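Local coordinates for protein TRAP-type C4-dicarboxylate:H+ symport system substrate-binding component DctP (PDB 4MX6) that binds succinate and probably delivers such C4-dicarboxylates in the periplasm to a TRAP-type proton symporter, at residues Arg65-Tyr70 with Lys262-Glu268. Sequence-based numbering, arbitrary orientation.
Sequences RLPGEY and KRKVIKE
Lys262 and Glu69 form a salt bridge, NZ to OE1 at 2.7 Å, that ties the start of the long helix 260-295 to the turn between helix 50-65 and strand 70-75. This is an alpha-to-beta connection in the periplasmic binding protein fold of the TRAP family, away from the succinate site. The ammonium meets the syn lone pair of OE1, and the two side chains run nearly at right angles. Lysine suits the place because its long aliphatic stem can pack on Tyr70 and Leu66 while its charged end reaches Glu69; a bend at chi2 (-55°) lays CB and CG obliquely beside the Tyr70 hydroxyl and CD 4.0 Å from Leu66 CD2.

At the other end of the contact, the extended chain of Arg65 reaches out to helix 260-295. Its NH1 gives a hydrogen bond of 2.8 Å to a water lying in the guanidinium plane, and that water donates in turn to Val265 O; NH2 makes a salt bridge with Glu272, one turn beyond Glu268.

Between these polar ends the surfaces are aliphatic. Leu66, the first residue to leave helical geometry, meets Val265 tip to tip: CD1 rests against Val265 CG1 and Ile266 CG1, while the other branch, CD2, takes Lys262 CD. Glu69 N bonds back to Leu66 O, closing the turn and setting Glu69 for its salt bridge. Deeper in, Tyr70 begins the strand, its ring packed also against Val37, Ile39 and Leu258. Ile266 completes this core with a CH-pi contact: its CD1 methyl sits over the centre of the Tyr70 ring, 4.2 Å from the centroid and 6° off the normal.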
loop_
_atom_site.group_PDB
_atom_site.type_symbol
_atom_site.label_atom_id
_atom_site.label_comp_id
_atom_site.label_asym_id
_atom_site.label_seq_id
_atom_site.Cartn_x
_atom_site.Cartn_y
_atom_site.Cartn_z
ATOM N N ARG A 65 -12.649 -7.308 -24.293
ATOM C CA ARG A 65 -11.721 -7.990 -25.193
ATOM C C ARG A 65 -11.937 -9.492 -25.265
ATOM O O ARG A 65 -11.545 -10.113 -26.258
ATOM C CB ARG A 65 -10.278 -7.662 -24.804
ATOM C CG ARG A 65 -10.007 -6.175 -24.869
ATOM C CD ARG A 65 -8.642 -5.775 -24.336
ATOM N NE ARG A 65 -8.501 -4.325 -24.400
ATOM C CZ ARG A 65 -7.414 -3.643 -24.060
ATOM N NH1 ARG A 65 -6.333 -4.265 -23.601
ATOM N NH2 ARG A 65 -7.414 -2.321 -24.175
ATOM N N LEU A 66 -12.574 -10.060 -24.243
ATOM C CA LEU A 66 -12.845 -11.497 -24.171
ATOM C C LEU A 66 -14.314 -11.779 -23.835
ATOM O O LEU A 66 -14.617 -12.582 -22.954
ATOM C CB LEU A 66 -11.956 -12.138 -23.107
ATOM C CG LEU A 66 -10.452 -12.051 -23.395
ATOM C CD1 LEU A 66 -9.638 -12.359 -22.148
ATOM C CD2 LEU A 66 -10.067 -13.003 -24.518
ATOM N N PRO A 67 -15.236 -11.130 -24.552
ATOM C CA PRO A 67 -16.652 -11.275 -24.195
ATOM C C PRO A 67 -17.130 -12.714 -24.271
ATOM O O PRO A 67 -16.887 -13.419 -25.260
ATOM C CB PRO A 67 -17.372 -10.403 -25.228
ATOM C CG PRO A 67 -16.425 -10.282 -26.367
ATOM C CD PRO A 67 -15.053 -10.299 -25.751
ATOM N N GLY A 68 -17.811 -13.146 -23.215
ATOM C CA GLY A 68 -18.337 -14.490 -23.143
ATOM C C GLY A 68 -17.323 -15.545 -22.747
ATOM O O GLY A 68 -17.695 -16.694 -22.506
ATOM N N GLU A 69 -16.048 -15.162 -22.669
ATOM C CA GLU A 69 -14.995 -16.112 -22.340
ATOM C C GLU A 69 -14.549 -15.971 -20.885
ATOM O O GLU A 69 -14.324 -16.969 -20.201
ATOM C CB GLU A 69 -13.792 -15.914 -23.259
ATOM C CG GLU A 69 -14.084 -16.124 -24.738
ATOM C CD GLU A 69 -12.893 -15.756 -25.612
ATOM O OE1 GLU A 69 -11.817 -16.321 -25.393
ATOM O OE2 GLU A 69 -13.024 -14.887 -26.498
ATOM N N TYR A 70 -14.405 -14.723 -20.439
ATOM C CA TYR A 70 -14.014 -14.407 -19.074
ATOM C C TYR A 70 -14.836 -13.233 -18.582
ATOM O O TYR A 70 -15.205 -12.349 -19.355
ATOM C CB TYR A 70 -12.516 -14.053 -18.991
ATOM C CG TYR A 70 -11.628 -15.221 -19.321
ATOM C CD1 TYR A 70 -11.268 -15.500 -20.636
ATOM C CD2 TYR A 70 -11.185 -16.074 -18.325
ATOM C CE1 TYR A 70 -10.483 -16.589 -20.949
ATOM C CE2 TYR A 70 -10.404 -17.159 -18.622
ATOM C CZ TYR A 70 -10.050 -17.416 -19.935
ATOM O OH TYR A 70 -9.266 -18.503 -20.247
ATOM N N LYS A 262 -5.025 -16.515 -24.110
ATOM C CA LYS A 262 -5.933 -15.794 -23.233
ATOM C C LYS A 262 -5.152 -15.119 -22.107
ATOM O O LYS A 262 -5.458 -13.985 -21.723
ATOM C CB LYS A 262 -6.994 -16.740 -22.658
ATOM C CG LYS A 262 -7.781 -17.514 -23.696
ATOM C CD LYS A 262 -8.421 -16.607 -24.702
ATOM C CE LYS A 262 -8.927 -17.398 -25.902
ATOM N NZ LYS A 262 -9.568 -16.504 -26.912
ATOM N N ARG A 263 -4.155 -15.817 -21.571
ATOM C CA ARG A 263 -3.307 -15.249 -20.531
ATOM C C ARG A 263 -2.674 -13.946 -21.024
ATOM O O ARG A 263 -2.603 -12.968 -20.285
ATOM C CB ARG A 263 -2.222 -16.242 -20.108
ATOM C CG ARG A 263 -1.405 -15.735 -18.925
ATOM C CD ARG A 263 -0.203 -16.606 -18.586
ATOM N NE ARG A 263 -0.551 -18.014 -18.399
ATOM C CZ ARG A 263 -0.110 -19.038 -19.127
ATOM N NH1 ARG A 263 0.735 -18.883 -20.143
ATOM N NH2 ARG A 263 -0.529 -20.248 -18.819
ATOM N N LYS A 264 -2.195 -13.937 -22.265
ATOM C CA LYS A 264 -1.566 -12.744 -22.812
ATOM C C LYS A 264 -2.533 -11.562 -22.892
ATOM O O LYS A 264 -2.174 -10.440 -22.552
ATOM C CB LYS A 264 -0.987 -13.056 -24.187
ATOM C CG LYS A 264 -0.274 -11.893 -24.822
ATOM C CD LYS A 264 0.399 -12.299 -26.112
ATOM C CE LYS A 264 1.188 -11.148 -26.692
ATOM N NZ LYS A 264 1.904 -11.564 -27.900
ATOM N N VAL A 265 -3.765 -11.809 -23.312
ATOM C CA VAL A 265 -4.777 -10.758 -23.357
ATOM C C VAL A 265 -5.084 -10.233 -21.943
ATOM O O VAL A 265 -5.171 -9.013 -21.714
ATOM C CB VAL A 265 -6.070 -11.269 -24.031
ATOM C CG1 VAL A 265 -7.155 -10.208 -24.000
ATOM C CG2 VAL A 265 -5.795 -11.680 -25.472
ATOM N N ILE A 266 -5.241 -11.146 -20.988
ATOM C CA ILE A 266 -5.510 -10.763 -19.606
ATOM C C ILE A 266 -4.351 -9.945 -19.021
ATOM O O ILE A 266 -4.570 -8.935 -18.352
ATOM C CB ILE A 266 -5.829 -12.016 -18.766
ATOM C CG1 ILE A 266 -7.158 -12.616 -19.235
ATOM C CG2 ILE A 266 -5.855 -11.675 -17.284
ATOM C CD1 ILE A 266 -7.425 -13.997 -18.726
ATOM N N LYS A 267 -3.120 -10.364 -19.299
ATOM C CA LYS A 267 -1.946 -9.651 -18.801
ATOM C C LYS A 267 -1.873 -8.243 -19.376
ATOM O O LYS A 267 -1.587 -7.289 -18.653
ATOM C CB LYS A 267 -0.671 -10.432 -19.131
ATOM C CG LYS A 267 0.623 -9.745 -18.675
ATOM C CD LYS A 267 0.647 -9.371 -17.189
ATOM C CE LYS A 267 2.069 -9.129 -16.690
ATOM N NZ LYS A 267 2.758 -8.041 -17.429
ATOM N N GLU A 268 -2.154 -8.095 -20.667
ATOM C CA GLU A 268 -2.114 -6.776 -21.281
ATOM C C GLU A 268 -3.199 -5.872 -20.689
ATOM O O GLU A 268 -2.965 -4.684 -20.459
ATOM C CB GLU A 268 -2.260 -6.874 -22.799
ATOM C CG GLU A 268 -2.431 -5.537 -23.504
ATOM C CD GLU A 268 -1.246 -4.600 -23.335
ATOM O OE1 GLU A 268 -0.115 -5.088 -23.117
ATOM O OE2 GLU A 268 -1.447 -3.367 -23.437
HETATM O O HOH W 1 -5.675 -7.006 -23.651
#